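Local coordinates for CyaB (Pseudomonas aeruginosa, PDB 3R5G), which probably makes cyclic AMP from ATP as a membrane-anchored adenylyl cyclase, the chain here being its class III-type catalytic domain, at residues A[74-79]-A[163-168]; A[86-90]-A[190-196]. All coordinates share one frame; numbering follows the deposited sequence.

Interaction 1 (A[74-79]-A[163-168]); sequences AKKDAV and LIKDVI
The first turns of helix 74-100 lie against the end of helix 158-164 and the loop that follows it, with the CA atoms of Lys-75 and Leu-163 5.0 Å apart and those of Val-79 and Ile-164 5.5 Å apart. Leu-163 covers the helix start. Its CB rests on Ala-78 CB at 3.9 Å. Its CD1 reaches Ala-74 and Ala-78, while CD2 lies near the backbone of Lys-75. The small side chain of Ala-78 is consistent with the close approach here. Ile-164 uses its CG2 branch, which sits over the Ala-78 to Val-79 peptide, 3.7 Å from Val-79 N. Val-79 presents CG2 to the loop. This methyl meets Ile-164 CG2 at 3.9 Å and Val-167 CG2 at 3.8 Å, the two valines crossing at about a right angle. Ile-168 ends the apolar row, its CD1 4.0 Å from Val-79 O, and also packs on Val-82 and Ser-83 of the same helix. At the exposed side of this row, CG of Lys-75 is anti to the backbone N (chi1 171°), and the extended chain beyond it carries NZ past Leu-163 O to Asp-166. Asp-166 comes from the opposite direction. Lys-75 NZ and Asp-166 OD2 form a salt bridge, whose modelled length of 2.5 Å is unusually short and doubtful in detail. The loop is turned back by Ile-164 O, which accepts from both Val-167 N and Ile-168 N. Ala-74 and Ala-78 also touch strand 6-18 through Lys-9 and Thr-11. The contact packs one helix start against a helix end and its loop, at one margin of the cyclase homology domain, where helices lie against a central mixed sheet.

Interaction 2 (A[86-90]-A[190-196]); sequences IAMRK and VVDSRRD
In the cyclase homology domain, the chain leaving strand 185-190 passes beside the middle of helix 74-100, and this contact fixes that exit with a salt bridge, an apolar patch and bridging waters. Arg-89 is the main polar link. Its NH2 donates to Asp-192 OD1 at 2.8 Å and to Val-190 O at 3.1 Å, the second bond nearly straight at 170°. Both acceptors lie at the guanidinium edge, near its plane. Neither is met in its own plane: NH2 stands above the Asp-192 carboxylate and above the Val-190 carbonyl plane. Of the arginine nitrogens only NH2 bonds Asp-192 directly, through OD1. The guanidinium and carboxylate planes are tilted 58° apart. The arginine chain bends at chi3 (65°), which turns the guanidinium toward the strand end. NH1 binds Gly-152 O, and a water links NH1 to Val-190 O. A second water accepts from Arg-89 NE and donates to Ile-86 O and Asp-192 OD2. The guanidinium is thus held at all three nitrogens.

Ile-86 lies beside this network. Its CD1 meets Val-190 CG1 at 3.7 Å, with the two side chains at about a right angle, and both residues pack on Ile-154. Its CG2 lies 3.4 Å from Asp-192 OD1, the two side chains running antiparallel, side by side. Farther out, Lys-90 runs extended past Asp-192. A type I beta turn from Ser-193 to Asp-196 brings the last carboxylate back toward the helix, where Ile-86 CD1 packs against it, 3.7 Å from Asp-196 OD1. Ser-193 N donates to Asp-196 OD2 at 2.9 Å, and a water that accepts from Lys-90 NZ donates to this same oxygen at 2.7 Å.

How the interactions relate
Both interactions use helix 74-100. Interaction 1 lies at its start, and interaction 2 lies about three turns farther along, with the contact centres about 13 Å apart. Along the chain the order is 74-79, 86-90, 163-168, 190-196, so the two contacts cross. Strand 170-176 and most of strand 185-190, an antiparallel pair, lie between the two later segments. The contacts also meet directly, with Ile-168 CG2 3.7 Å from Val-190 CG1. Together they form a continuous apolar line along the helix, with a salt bridge in each contact. One long helix thus holds the last helix and the C-terminal chain of the catalytic domain together.

Interaction 1 (A[74-79]-A[163-168])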
loop_
_atom_site.group_PDB
_atom_site.type_symbol
_atom_site.label_atom_id
_atom_site.label_comp_id
_atom_site.label_asym_id
_atom_site.label_seq_id
_atom_site.Cartn_x
_atom_site.Cartn_y
_atom_site.Cartn_z
ATOM N N ALA A 74 -23.164 -11.111 6.051
ATOM C CA ALA A 74 -21.887 -11.470 5.392
ATOM C C ALA A 74 -22.169 -11.719 3.916
ATOM O O ALA A 74 -21.377 -11.273 3.065
ATOM C CB ALA A 74 -21.341 -12.733 5.998
ATOM N N LYS A 75 -23.272 -12.380 3.581
ATOM C CA LYS A 75 -23.518 -12.725 2.157
ATOM C C LYS A 75 -23.790 -11.484 1.334
ATOM O O LYS A 75 -23.174 -11.288 0.277
ATOM C CB LYS A 75 -24.702 -13.657 2.092
ATOM C CG LYS A 75 -25.199 -13.921 0.782
ATOM C CD LYS A 75 -26.013 -15.256 0.694
ATOM C CE LYS A 75 -26.360 -15.475 -0.758
ATOM N NZ LYS A 75 -27.584 -16.322 -0.989
ATOM N N LYS A 76 -24.709 -10.622 1.747
ATOM C CA LYS A 76 -24.950 -9.403 0.976
ATOM C C LYS A 76 -23.777 -8.450 0.954
ATOM O O LYS A 76 -23.558 -7.799 -0.053
ATOM C CB LYS A 76 -26.223 -8.612 1.463
ATOM C CG LYS A 76 -27.478 -9.333 1.077
ATOM C CD LYS A 76 -28.705 -8.415 1.568
ATOM C CE LYS A 76 -30.008 -9.151 1.587
ATOM N NZ LYS A 76 -30.325 -9.911 0.332
ATOM N N ASP A 77 -22.958 -8.445 1.990
ATOM C CA ASP A 77 -21.775 -7.584 1.976
ATOM C C ASP A 77 -20.801 -8.084 0.871
ATOM O O ASP A 77 -20.221 -7.285 0.156
ATOM C CB ASP A 77 -21.032 -7.528 3.349
ATOM C CG ASP A 77 -21.807 -6.836 4.462
ATOM O OD1 ASP A 77 -22.737 -6.070 4.197
ATOM O OD2 ASP A 77 -21.447 -7.055 5.608
ATOM N N ALA A 78 -20.645 -9.381 0.821
ATOM C CA ALA A 78 -19.752 -9.979 -0.215
ATOM C C ALA A 78 -20.335 -9.812 -1.600
ATOM O O ALA A 78 -19.566 -9.452 -2.532
ATOM C CB ALA A 78 -19.546 -11.465 0.090
ATOM N N VAL A 79 -21.636 -10.080 -1.780
ATOM C CA VAL A 79 -22.240 -9.839 -3.086
ATOM C C VAL A 79 -22.050 -8.354 -3.479
ATOM O O VAL A 79 -21.775 -8.038 -4.646
ATOM C CB VAL A 79 -23.699 -10.202 -3.077
ATOM C CG1 VAL A 79 -24.432 -9.760 -4.345
ATOM C CG2 VAL A 79 -23.761 -11.740 -2.945
ATOM N N LEU A 163 -19.838 -17.372 -0.222
ATOM C CA LEU A 163 -20.885 -16.445 0.010
ATOM C C LEU A 163 -21.649 -15.995 -1.209
ATOM O O LEU A 163 -22.856 -15.754 -1.119
ATOM C CB LEU A 163 -20.360 -15.209 0.766
ATOM C CG LEU A 163 -19.898 -15.562 2.183
ATOM C CD1 LEU A 163 -19.130 -14.426 2.769
ATOM C CD2 LEU A 163 -21.136 -15.889 3.077
ATOM N N ILE A 164 -20.986 -15.925 -2.382
ATOM C CA ILE A 164 -21.585 -15.278 -3.537
ATOM C C ILE A 164 -22.025 -16.332 -4.606
ATOM O O ILE A 164 -22.680 -15.930 -5.544
ATOM C CB ILE A 164 -20.733 -14.238 -4.221
ATOM C CG1 ILE A 164 -19.539 -14.916 -4.956
ATOM C CG2 ILE A 164 -20.186 -13.201 -3.212
ATOM C CD1 ILE A 164 -18.628 -13.983 -5.635
ATOM N N LYS A 165 -21.628 -17.606 -4.394
ATOM C CA LYS A 165 -21.720 -18.563 -5.551
ATOM C C LYS A 165 -23.092 -18.774 -6.136
ATOM O O LYS A 165 -23.146 -19.119 -7.304
ATOM C CB LYS A 165 -21.070 -19.909 -5.221
ATOM C CG LYS A 165 -21.842 -20.615 -4.054
ATOM C CD LYS A 165 -21.143 -21.866 -3.544
ATOM C CE LYS A 165 -21.905 -22.309 -2.297
ATOM N NZ LYS A 165 -21.318 -23.475 -1.647
ATOM N N ASP A 166 -24.175 -18.608 -5.388
ATOM C CA ASP A 166 -25.502 -18.811 -5.966
ATOM C C ASP A 166 -25.959 -17.664 -6.816
ATOM O O ASP A 166 -26.884 -17.837 -7.569
ATOM C CB ASP A 166 -26.487 -19.019 -4.815
ATOM C CG ASP A 166 -26.278 -18.015 -3.638
ATOM O OD1 ASP A 166 -25.108 -17.588 -3.192
ATOM O OD2 ASP A 166 -27.353 -17.723 -3.022
ATOM N N VAL A 167 -25.322 -16.491 -6.710
ATOM C CA VAL A 167 -25.765 -15.326 -7.442
ATOM C C VAL A 167 -24.713 -14.677 -8.377
ATOM O O VAL A 167 -25.081 -13.892 -9.211
ATOM C CB VAL A 167 -26.449 -14.327 -6.545
ATOM C CG1 VAL A 167 -27.419 -15.051 -5.566
ATOM C CG2 VAL A 167 -25.472 -13.631 -5.737
ATOM N N ILE A 168 -23.437 -14.998 -8.205
ATOM C CA ILE A 168 -22.428 -14.461 -9.072
ATOM C C ILE A 168 -21.648 -15.630 -9.665
ATOM O O ILE A 168 -21.215 -16.549 -9.005
ATOM C CB ILE A 168 -21.443 -13.516 -8.291
ATOM C CG1 ILE A 168 -22.248 -12.249 -7.918
ATOM C CG2 ILE A 168 -20.161 -13.242 -9.128
ATOM C CD1 ILE A 168 -21.443 -11.205 -7.078
#

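Interaction 2 (A[86-90]-A[190-196])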
loop_
_atom_site.group_PDB
_atom_site.type_symbol
_atom_site.label_atom_id
_atom_site.label_comp_id
_atom_site.label_asym_id
_atom_site.label_seq_id
_atom_site.Cartn_x
_atom_site.Cartn_y
_atom_site.Cartn_z
ATOM N N ILE A 86 -17.478 -5.802 -10.469
ATOM C CA ILE A 86 -18.004 -6.050 -11.811
ATOM C C ILE A 86 -18.337 -4.715 -12.503
ATOM O O ILE A 86 -17.991 -4.460 -13.672
ATOM C CB ILE A 86 -19.159 -6.971 -11.805
ATOM C CG1 ILE A 86 -18.678 -8.420 -11.470
ATOM C CG2 ILE A 86 -19.969 -6.907 -13.143
ATOM C CD1 ILE A 86 -19.826 -9.358 -11.045
ATOM N N ALA A 87 -19.021 -3.857 -11.701
ATOM C CA ALA A 87 -19.384 -2.590 -12.213
ATOM C C ALA A 87 -18.233 -1.686 -12.542
ATOM O O ALA A 87 -18.270 -0.908 -13.530
ATOM C CB ALA A 87 -20.343 -1.917 -11.169
ATOM N N MET A 88 -17.163 -1.665 -11.731
ATOM C CA MET A 88 -15.986 -0.888 -11.999
ATOM C C MET A 88 -15.309 -1.383 -13.256
ATOM O O MET A 88 -14.825 -0.550 -14.029
ATOM C CB MET A 88 -15.024 -0.965 -10.807
ATOM C CG MET A 88 -15.563 -0.247 -9.553
ATOM S SD MET A 88 -14.446 -0.550 -8.175
ATOM C CE MET A 88 -14.967 0.779 -7.073
ATOM N N ARG A 89 -15.230 -2.699 -13.424
ATOM C CA ARG A 89 -14.567 -3.234 -14.641
ATOM C C ARG A 89 -15.373 -2.808 -15.871
ATOM O O ARG A 89 -14.723 -2.470 -16.931
ATOM C CB ARG A 89 -14.486 -4.746 -14.471
ATOM C CG ARG A 89 -13.865 -5.417 -15.685
ATOM C CD ARG A 89 -13.416 -6.846 -15.435
ATOM N NE ARG A 89 -14.601 -7.651 -15.151
ATOM C CZ ARG A 89 -14.534 -8.948 -14.733
ATOM N NH1 ARG A 89 -13.293 -9.498 -14.605
ATOM N NH2 ARG A 89 -15.607 -9.666 -14.488
ATOM N N LYS A 90 -16.725 -2.796 -15.783
ATOM C CA LYS A 90 -17.510 -2.317 -16.935
ATOM C C LYS A 90 -17.266 -0.851 -17.148
ATOM O O LYS A 90 -17.151 -0.402 -18.299
ATOM C CB LYS A 90 -18.996 -2.557 -16.745
ATOM C CG LYS A 90 -19.463 -3.961 -16.765
ATOM C CD LYS A 90 -20.915 -4.072 -16.458
ATOM C CE LYS A 90 -21.324 -5.550 -16.424
ATOM N NZ LYS A 90 -22.679 -5.777 -15.933
ATOM N N VAL A 190 -14.063 -13.953 -11.218
ATOM C CA VAL A 190 -15.451 -13.579 -11.316
ATOM C C VAL A 190 -15.773 -13.208 -12.755
ATOM O O VAL A 190 -15.010 -12.474 -13.423
ATOM C CB VAL A 190 -15.671 -12.321 -10.375
ATOM C CG1 VAL A 190 -17.083 -11.804 -10.626
ATOM C CG2 VAL A 190 -15.629 -12.737 -8.976
ATOM N N VAL A 191 -16.852 -13.810 -13.250
ATOM C CA VAL A 191 -17.222 -13.711 -14.665
ATOM C C VAL A 191 -18.599 -13.015 -14.733
ATOM O O VAL A 191 -19.515 -13.346 -13.994
ATOM C CB VAL A 191 -17.330 -15.117 -15.268
ATOM C CG1 VAL A 191 -17.866 -15.105 -16.689
ATOM C CG2 VAL A 191 -15.967 -15.742 -15.234
ATOM N N ASP A 192 -18.709 -12.035 -15.592
ATOM C CA ASP A 192 -19.963 -11.299 -15.685
ATOM C C ASP A 192 -21.007 -12.176 -16.227
ATOM O O ASP A 192 -20.762 -13.055 -17.097
ATOM C CB ASP A 192 -19.740 -10.210 -16.725
ATOM C CG ASP A 192 -18.886 -9.061 -16.164
ATOM O OD1 ASP A 192 -18.331 -9.187 -15.053
ATOM O OD2 ASP A 192 -18.816 -7.993 -16.822
ATOM N N SER A 193 -22.222 -12.022 -15.780
ATOM C CA SER A 193 -23.325 -12.842 -16.249
ATOM C C SER A 193 -24.624 -12.077 -16.215
ATOM O O SER A 193 -24.645 -10.831 -15.814
ATOM C CB SER A 193 -23.451 -14.177 -15.457
ATOM O OG SER A 193 -23.774 -14.016 -14.066
ATOM N N ARG A 194 -25.697 -12.803 -16.615
ATOM C CA ARG A 194 -26.887 -12.031 -16.945
ATOM C C ARG A 194 -27.444 -11.377 -15.693
ATOM O O ARG A 194 -27.976 -10.256 -15.813
ATOM C CB ARG A 194 -27.999 -12.842 -17.734
ATOM C CG ARG A 194 -27.923 -12.694 -19.331
ATOM C CD ARG A 194 -26.864 -13.673 -19.861
ATOM N NE ARG A 194 -26.713 -14.593 -18.743
ATOM C CZ ARG A 194 -25.590 -15.110 -18.247
ATOM N NH1 ARG A 194 -25.704 -15.881 -17.170
ATOM N NH2 ARG A 194 -24.388 -14.884 -18.792
ATOM N N ARG A 195 -27.296 -11.972 -14.525
ATOM C CA ARG A 195 -28.039 -11.526 -13.348
ATOM C C ARG A 195 -27.220 -10.543 -12.522
ATOM O O ARG A 195 -27.626 -10.246 -11.405
ATOM C CB ARG A 195 -28.445 -12.668 -12.467
ATOM C CG ARG A 195 -29.136 -13.755 -13.299
ATOM C CD ARG A 195 -30.540 -13.447 -13.226
ATOM N NE ARG A 195 -30.990 -13.570 -11.840
ATOM C CZ ARG A 195 -31.951 -12.848 -11.257
ATOM N NH1 ARG A 195 -32.597 -11.804 -11.880
ATOM N NH2 ARG A 195 -32.238 -13.089 -9.988
ATOM N N ASP A 196 -26.193 -9.947 -13.089
ATOM C CA ASP A 196 -25.425 -9.031 -12.258
ATOM C C ASP A 196 -26.181 -7.821 -11.737
ATOM O O ASP A 196 -26.985 -7.259 -12.459
ATOM C CB ASP A 196 -24.129 -8.665 -12.861
ATOM C CG ASP A 196 -23.184 -9.920 -12.909
ATOM O OD1 ASP A 196 -23.122 -10.787 -11.938
ATOM O OD2 ASP A 196 -22.400 -9.876 -13.821
HETATM O O HOH W 1 -17.232 -6.448 -15.533
HETATM O O HOH W 2 -12.327 -12.133 -13.598
HETATM O O HOH W 3 -22.756 -8.316 -15.963
#